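Local atomic coordinates of salicylate carboxymethyltransferase (Clarkia breweri, PDB entry 1M6E), a protein that methylates the carboxyl group of salicylic acid with S-adenosyl-L-methionine, giving the volatile ester methyl salicylate. Residues I74-E78 / P90-I94; I225-L229 / Y332-I336; G240-E244 / F320-I324. All blocks are in the same frame, centred on the assembly; numbering follows the deposited sequence.

Interaction 1 (I74-E78 / P90-I94); sequences IKTVE and PEYQI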
# COMPACT_ATOMS: atom_id res chain seq x y z
N ILE A 74 -5.16 -0.97 -20.01
CA ILE A 74 -6.17 -2.00 -19.80
C ILE A 74 -7.30 -1.61 -20.73
O ILE A 74 -8.05 -2.45 -21.20
CB ILE A 74 -6.62 -2.02 -18.33
CG1 ILE A 74 -5.41 -2.40 -17.46
CG2 ILE A 74 -7.79 -2.99 -18.15
CD1 ILE A 74 -5.67 -2.41 -15.99
N LYS A 75 -7.39 -0.31 -21.01
CA LYS A 75 -8.41 0.16 -21.92
C LYS A 75 -8.07 -0.48 -23.26
O LYS A 75 -8.68 -1.47 -23.67
CB LYS A 75 -8.32 1.67 -22.07
CG LYS A 75 -9.56 2.28 -22.67
CD LYS A 75 -10.64 2.43 -21.60
CE LYS A 75 -10.30 3.58 -20.64
NZ LYS A 75 -11.24 3.65 -19.48
N THR A 76 -7.07 0.11 -23.92
CA THR A 76 -6.57 -0.34 -25.21
C THR A 76 -6.59 -1.84 -25.41
O THR A 76 -7.05 -2.30 -26.43
CB THR A 76 -5.12 0.12 -25.43
OG1 THR A 76 -5.07 1.54 -25.51
CG2 THR A 76 -4.57 -0.47 -26.69
N VAL A 77 -6.06 -2.59 -24.44
CA VAL A 77 -6.02 -4.05 -24.54
C VAL A 77 -7.42 -4.59 -24.68
O VAL A 77 -7.67 -5.43 -25.52
CB VAL A 77 -5.37 -4.71 -23.29
CG1 VAL A 77 -5.51 -6.25 -23.36
CG2 VAL A 77 -3.90 -4.32 -23.21
N GLU A 78 -8.33 -4.11 -23.86
CA GLU A 78 -9.69 -4.59 -23.97
C GLU A 78 -10.23 -4.32 -25.39
O GLU A 78 -10.84 -5.20 -26.00
CB GLU A 78 -10.55 -3.92 -22.90
CG GLU A 78 -10.28 -4.49 -21.56
CD GLU A 78 -10.58 -5.98 -21.50
OE1 GLU A 78 -11.78 -6.35 -21.39
OE2 GLU A 78 -9.62 -6.79 -21.58
N PRO A 90 -7.71 -10.76 -20.47
CA PRO A 90 -6.91 -11.43 -19.45
C PRO A 90 -7.31 -10.74 -18.16
O PRO A 90 -8.13 -9.82 -18.20
CB PRO A 90 -5.48 -11.08 -19.85
CG PRO A 90 -5.63 -9.69 -20.39
CD PRO A 90 -6.90 -9.80 -21.24
N GLU A 91 -6.78 -11.20 -17.03
CA GLU A 91 -7.04 -10.54 -15.75
C GLU A 91 -5.90 -9.54 -15.65
O GLU A 91 -4.75 -9.87 -15.96
CB GLU A 91 -6.96 -11.52 -14.59
CG GLU A 91 -8.19 -12.38 -14.45
CD GLU A 91 -8.05 -13.42 -13.35
OE1 GLU A 91 -7.12 -14.25 -13.44
OE2 GLU A 91 -8.89 -13.41 -12.42
N TYR A 92 -6.18 -8.31 -15.24
CA TYR A 92 -5.10 -7.35 -15.15
C TYR A 92 -4.53 -7.32 -13.76
O TYR A 92 -5.29 -7.26 -12.78
CB TYR A 92 -5.57 -5.97 -15.56
CG TYR A 92 -6.12 -5.96 -16.95
CD1 TYR A 92 -7.41 -6.41 -17.22
CD2 TYR A 92 -5.32 -5.56 -18.02
CE1 TYR A 92 -7.91 -6.46 -18.52
CE2 TYR A 92 -5.80 -5.60 -19.33
CZ TYR A 92 -7.09 -6.05 -19.57
OH TYR A 92 -7.53 -6.09 -20.87
N GLN A 93 -3.21 -7.42 -13.65
CA GLN A 93 -2.58 -7.37 -12.35
C GLN A 93 -1.63 -6.21 -12.26
O GLN A 93 -0.52 -6.25 -12.78
CB GLN A 93 -1.84 -8.64 -12.05
CG GLN A 93 -1.26 -8.63 -10.70
CD GLN A 93 -0.76 -9.98 -10.36
OE1 GLN A 93 -0.09 -10.61 -11.18
NE2 GLN A 93 -1.08 -10.46 -9.15
N ILE A 94 -2.08 -5.19 -11.56
CA ILE A 94 -1.37 -3.94 -11.41
C ILE A 94 -0.46 -3.76 -10.21
O ILE A 94 -0.78 -4.13 -9.08
CB ILE A 94 -2.35 -2.82 -11.44
CG1 ILE A 94 -3.21 -2.95 -12.68
CG2 ILE A 94 -1.63 -1.49 -11.38
CD1 ILE A 94 -4.20 -1.82 -12.81
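Ile74 and Tyr92 meet inside the beta-alpha-beta unit formed by strand 52-58, helix 74-82 and strand 91-98. The helix runs back along the next strand: the short segments lie 10.7 Å apart, axis to axis, with their directions 162° apart. The Tyr92 ring fills much of that gap. Ile74 CG2 sits over the centre of one ring face, in a CH-pi contact. It is anti to the backbone N, while CG1 turns beside that N (chi1 -63°) and runs on past Tyr92 CD2 toward the root of the ring. From there Ile74 CD1 reaches Ile94 CD1 at 3.6 Å. The other face of the ring carries Pro90 CG, 4.0 Å above the plane and offset toward the rim. Val77 CB comes to the edge, 4.1 Å from Tyr92 CE2. Glu78 bends at chi2 and brings OE2 to the ring edge beside the hydroxyl. A hydrogen bond from Tyr92 OH to Glu78 OE2 is likely, but its modelled length is too short to trust in detail. Glu78 OE1 is also hydrogen-bonded to Ser89 OG. Leu53 of strand 52-58 touches Val77, Pro90 and Tyr92. On the strand's other side Glu91 forms a salt bridge with Arg133 of the second subunit. A helix laid over its own parallel strands in this way is characteristic of the Rossmann-like core of S-adenosyl-L-methionine-dependent methyltransferases.

Interaction 2 (I225-L229 / Y332-I336); sequences IWQLL and YKLLI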
# COMPACT_ATOMS: atom_id res chain seq x y z
N ILE A 225 14.64 26.61 -13.05
CA ILE A 225 13.51 26.08 -12.26
C ILE A 225 14.10 25.83 -10.88
O ILE A 225 13.48 26.15 -9.87
CB ILE A 225 12.89 24.71 -12.79
CG1 ILE A 225 11.52 24.47 -12.14
CG2 ILE A 225 13.75 23.51 -12.42
CD1 ILE A 225 10.51 25.62 -12.24
N TRP A 226 15.30 25.25 -10.87
CA TRP A 226 16.04 24.98 -9.64
C TRP A 226 16.87 26.23 -9.43
O TRP A 226 16.87 26.81 -8.35
CB TRP A 226 16.92 23.75 -9.81
CG TRP A 226 16.10 22.47 -9.90
CD1 TRP A 226 16.20 21.52 -10.86
CD2 TRP A 226 15.18 21.96 -8.92
NE1 TRP A 226 15.42 20.45 -10.55
CE2 TRP A 226 14.78 20.68 -9.36
CE3 TRP A 226 14.66 22.45 -7.71
CZ2 TRP A 226 13.89 19.87 -8.64
CZ3 TRP A 226 13.76 21.64 -6.99
CH2 TRP A 226 13.39 20.36 -7.46
N GLN A 227 17.55 26.64 -10.50
CA GLN A 227 18.33 27.87 -10.50
C GLN A 227 17.42 28.93 -9.90
O GLN A 227 17.78 29.61 -8.96
CB GLN A 227 18.67 28.27 -11.93
CG GLN A 227 19.48 29.55 -12.06
CD GLN A 227 20.85 29.32 -12.71
OE1 GLN A 227 20.98 28.53 -13.65
NE2 GLN A 227 21.87 30.02 -12.21
N LEU A 228 16.21 29.04 -10.43
CA LEU A 228 15.25 30.00 -9.90
C LEU A 228 14.99 29.78 -8.40
O LEU A 228 14.77 30.74 -7.65
CB LEU A 228 13.94 29.91 -10.69
CG LEU A 228 13.93 30.78 -11.96
CD1 LEU A 228 13.25 30.06 -13.14
CD2 LEU A 228 13.24 32.11 -11.61
N LEU A 229 15.01 28.53 -7.94
CA LEU A 229 14.77 28.26 -6.52
C LEU A 229 16.01 28.69 -5.75
O LEU A 229 15.93 29.42 -4.74
CB LEU A 229 14.47 26.78 -6.28
CG LEU A 229 14.50 26.43 -4.78
CD1 LEU A 229 13.33 27.06 -3.95
CD2 LEU A 229 14.48 24.92 -4.69
N TYR A 332 10.16 32.35 -4.69
CA TYR A 332 10.37 31.47 -5.81
C TYR A 332 9.23 31.76 -6.79
O TYR A 332 9.45 31.87 -7.97
CB TYR A 332 10.33 30.02 -5.31
CG TYR A 332 10.57 28.94 -6.34
CD1 TYR A 332 11.46 29.13 -7.38
CD2 TYR A 332 9.86 27.74 -6.29
CE1 TYR A 332 11.64 28.16 -8.36
CE2 TYR A 332 10.04 26.76 -7.26
CZ TYR A 332 10.92 26.98 -8.30
OH TYR A 332 11.08 26.06 -9.31
N LYS A 333 8.01 31.92 -6.28
CA LYS A 333 6.83 32.20 -7.13
C LYS A 333 7.05 33.37 -8.10
O LYS A 333 6.88 33.23 -9.32
CB LYS A 333 5.61 32.49 -6.25
CG LYS A 333 4.38 32.95 -7.00
CD LYS A 333 3.51 33.88 -6.15
CE LYS A 333 2.86 33.18 -4.95
NZ LYS A 333 3.78 32.80 -3.82
N LEU A 334 7.41 34.52 -7.51
CA LEU A 334 7.70 35.77 -8.20
C LEU A 334 8.82 35.62 -9.24
O LEU A 334 8.72 36.09 -10.38
CB LEU A 334 8.08 36.81 -7.15
CG LEU A 334 6.92 37.60 -6.54
CD1 LEU A 334 5.62 36.92 -6.84
CD2 LEU A 334 7.09 37.73 -5.05
N LEU A 335 9.89 34.97 -8.84
CA LEU A 335 10.99 34.80 -9.75
C LEU A 335 10.55 34.11 -11.02
O LEU A 335 10.97 34.51 -12.09
CB LEU A 335 12.11 34.01 -9.08
CG LEU A 335 13.11 34.79 -8.25
CD1 LEU A 335 14.22 35.24 -9.19
CD2 LEU A 335 12.45 35.99 -7.53
N ILE A 336 9.73 33.06 -10.92
CA ILE A 336 9.32 32.38 -12.16
C ILE A 336 8.32 33.25 -12.90
O ILE A 336 8.40 33.35 -14.13
CB ILE A 336 8.69 30.95 -11.95
CG1 ILE A 336 8.65 30.55 -10.47
CG2 ILE A 336 9.48 29.92 -12.79
CD1 ILE A 336 7.92 29.22 -10.17
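Tyr332 reaches out from helix 322-341 and wedges its ring against the turn at the start of helix 227-238. Its CG is anti to the backbone N (chi1 -179°), which carries the ring across to Ile225, Leu228 and Leu229. Leu229 CB makes a CH-pi contact with one face, 4.0 Å from the ring centroid and offset toward the rim. Ile336 CD1, one helical turn beyond Tyr332, covers the centre of the opposite face. The ring is thus held between a residue of the other helix and one of its own. Leu228 CB closes the edge, 3.7 Å from Tyr332 CE1. At the far end Tyr332 OH donates a hydrogen bond to Ile225 O, modelled very short at 2.5 Å, a length not to be relied on at this resolution. Ile225 CD1 lies beyond the hydroxyl end of the ring, 4.2 Å from Tyr332 CZ.

These two helices belong to the mainly helical cap of the SABATH methyltransferases, which closes over the substrate side of the Rossmann-like core. Trp226, in the same turn, touches the bound salicylate, and its ring meets that of the substrate-binding Tyr255. Met308 of helix 303-320 touches Ile225, Trp226 and Tyr332.

Leu228 is the bump on the first helix. Its two methyls spread over the hollow between Leu335 and Ile336: CD2 lies 3.4 Å from Leu335 CB, and CD1 lies 3.8 Å from Ile336 CG2. The Leu335 side is partly exposed, while the Ile336 side is buried, with Trp284 and Ala305 packed against Ile336.

Interaction 3 (G240-E244 / F320-I324); sequences GLIEE and FGEAI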
# COMPACT_ATOMS: atom_id res chain seq x y z
N GLY A 240 19.85 37.35 5.62
CA GLY A 240 20.05 36.88 6.99
C GLY A 240 19.37 35.59 7.45
O GLY A 240 19.84 34.93 8.38
N LEU A 241 18.27 35.24 6.78
CA LEU A 241 17.42 34.07 7.04
C LEU A 241 18.03 32.69 7.30
O LEU A 241 19.01 32.28 6.66
CB LEU A 241 16.41 33.98 5.92
CG LEU A 241 15.93 35.39 5.53
CD1 LEU A 241 14.95 35.31 4.37
CD2 LEU A 241 15.33 36.06 6.75
N ILE A 242 17.39 31.96 8.22
CA ILE A 242 17.83 30.64 8.72
C ILE A 242 18.55 29.61 7.81
O ILE A 242 18.31 28.39 7.88
CB ILE A 242 16.67 29.88 9.52
CG1 ILE A 242 15.54 29.43 8.59
CG2 ILE A 242 16.11 30.78 10.65
CD1 ILE A 242 14.54 28.52 9.28
N GLU A 243 19.46 30.14 6.98
CA GLU A 243 20.32 29.38 6.08
C GLU A 243 21.57 30.16 6.29
O GLU A 243 21.60 31.35 6.01
CB GLU A 243 19.93 29.49 4.60
CG GLU A 243 18.58 28.94 4.25
CD GLU A 243 17.52 29.99 4.36
OE1 GLU A 243 17.64 30.85 5.25
OE2 GLU A 243 16.57 29.95 3.57
N GLU A 244 22.59 29.52 6.82
CA GLU A 244 23.80 30.26 7.09
C GLU A 244 24.58 30.54 5.81
O GLU A 244 25.02 31.66 5.55
CB GLU A 244 24.66 29.48 8.12
CG GLU A 244 26.09 30.03 8.45
CD GLU A 244 26.13 31.26 9.35
OE1 GLU A 244 25.34 31.34 10.34
OE2 GLU A 244 26.97 32.15 9.08
N PHE A 320 15.84 22.32 5.64
CA PHE A 320 15.81 23.67 6.26
C PHE A 320 14.71 23.90 7.32
O PHE A 320 14.74 24.91 8.02
CB PHE A 320 15.65 24.77 5.20
CG PHE A 320 16.72 24.79 4.15
CD1 PHE A 320 16.52 24.17 2.92
CD2 PHE A 320 17.94 25.43 4.39
CE1 PHE A 320 17.50 24.19 1.93
CE2 PHE A 320 18.94 25.45 3.41
CZ PHE A 320 18.71 24.83 2.17
N GLY A 321 13.73 23.00 7.41
CA GLY A 321 12.66 23.15 8.39
C GLY A 321 11.49 24.02 7.94
O GLY A 321 11.64 24.81 7.02
N GLU A 322 10.34 23.91 8.60
CA GLU A 322 9.16 24.69 8.22
C GLU A 322 9.22 26.21 8.28
O GLU A 322 8.53 26.88 7.49
CB GLU A 322 7.97 24.25 9.06
CG GLU A 322 7.64 22.80 8.95
CD GLU A 322 6.21 22.50 9.33
OE1 GLU A 322 5.80 22.86 10.45
OE2 GLU A 322 5.50 21.89 8.50
N ALA A 323 10.00 26.76 9.21
CA ALA A 323 10.13 28.21 9.40
C ALA A 323 10.31 28.97 8.08
O ALA A 323 9.72 30.04 7.87
CB ALA A 323 11.29 28.52 10.36
N ILE A 324 11.13 28.39 7.20
CA ILE A 324 11.43 28.91 5.87
C ILE A 324 10.22 28.70 4.94
O ILE A 324 9.36 29.56 4.79
CB ILE A 324 12.65 28.17 5.31
CG1 ILE A 324 13.89 28.66 6.02
CG2 ILE A 324 12.76 28.34 3.81
CD1 ILE A 324 15.14 27.96 5.57
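Beside the probable magnesium site of the helical cap, Ile242 and Glu243 pack against the joint between helices 303-320 and 322-341. Segment 240-244 is the loop that leaves helix 227-238. Gly240 breaks that helix with a positive phi (98°). Gly321 does the same at the end of helix 303-320, so the chain turns there and starts the next helix. No hydrogen bond crosses between the two segments, and the contact is mainly apolar.

Ile242 points its side chain into the bend. CG1 stands between the backbone N and the carbonyl carbon (chi1 70°), and CD1 extends straight on from it. This methyl lies 3.4 Å from Ala323 CB and 3.8 Å from Phe320 O. Ile242 also crosses the Ile324 side chain obliquely. Ile242 and Ala323 form the solvent-exposed end of the patch.

Glu243 lies deeper. Its CG rests 3.6 Å from both Phe320 CD2 and Phe320 CE2, approaching the ring obliquely. The chain then bends at chi2 and sends the carboxylate toward Ile324 CD1, though the exact setting of that group is doubtful in the model. Leu233, Met236 and Val237 of helix 227-238 also touch Glu243. Surroundings this apolar could disfavour its charged form.

Phe320 is buried and also packs on Met247 and Asn251. Asn251 and the nearby Asp248 are magnesium ligands by similarity, so the ring probably lies just behind that site. The contact thus ties the loop after helix 227-238 to the junction of helices 303-320 and 322-341 within the helical cap of the SABATH methyltransferase fold.

Overall arrangement
Interaction 1 lies in the Rossmann-like core and the other two in the helical part, across the centre of the chain; its centre is about 41 Å from that of interaction 2 and 48 Å from that of interaction 3. Interactions 2 and 3 share helix 322-341, their centres about 17 Å apart, and 3 is nested in the chain loop that 2 closes. Interactions 1 and 2 are well buried, and in each a tyrosine hydroxyl approaches an oxygen acceptor, modelled too short in both: a carboxylate in 1 and a backbone carbonyl in 2. Interaction 3 reaches the surface and has no such bond. Interaction 2 borders the salicylate pocket, while 3 neighbours the probable magnesium site.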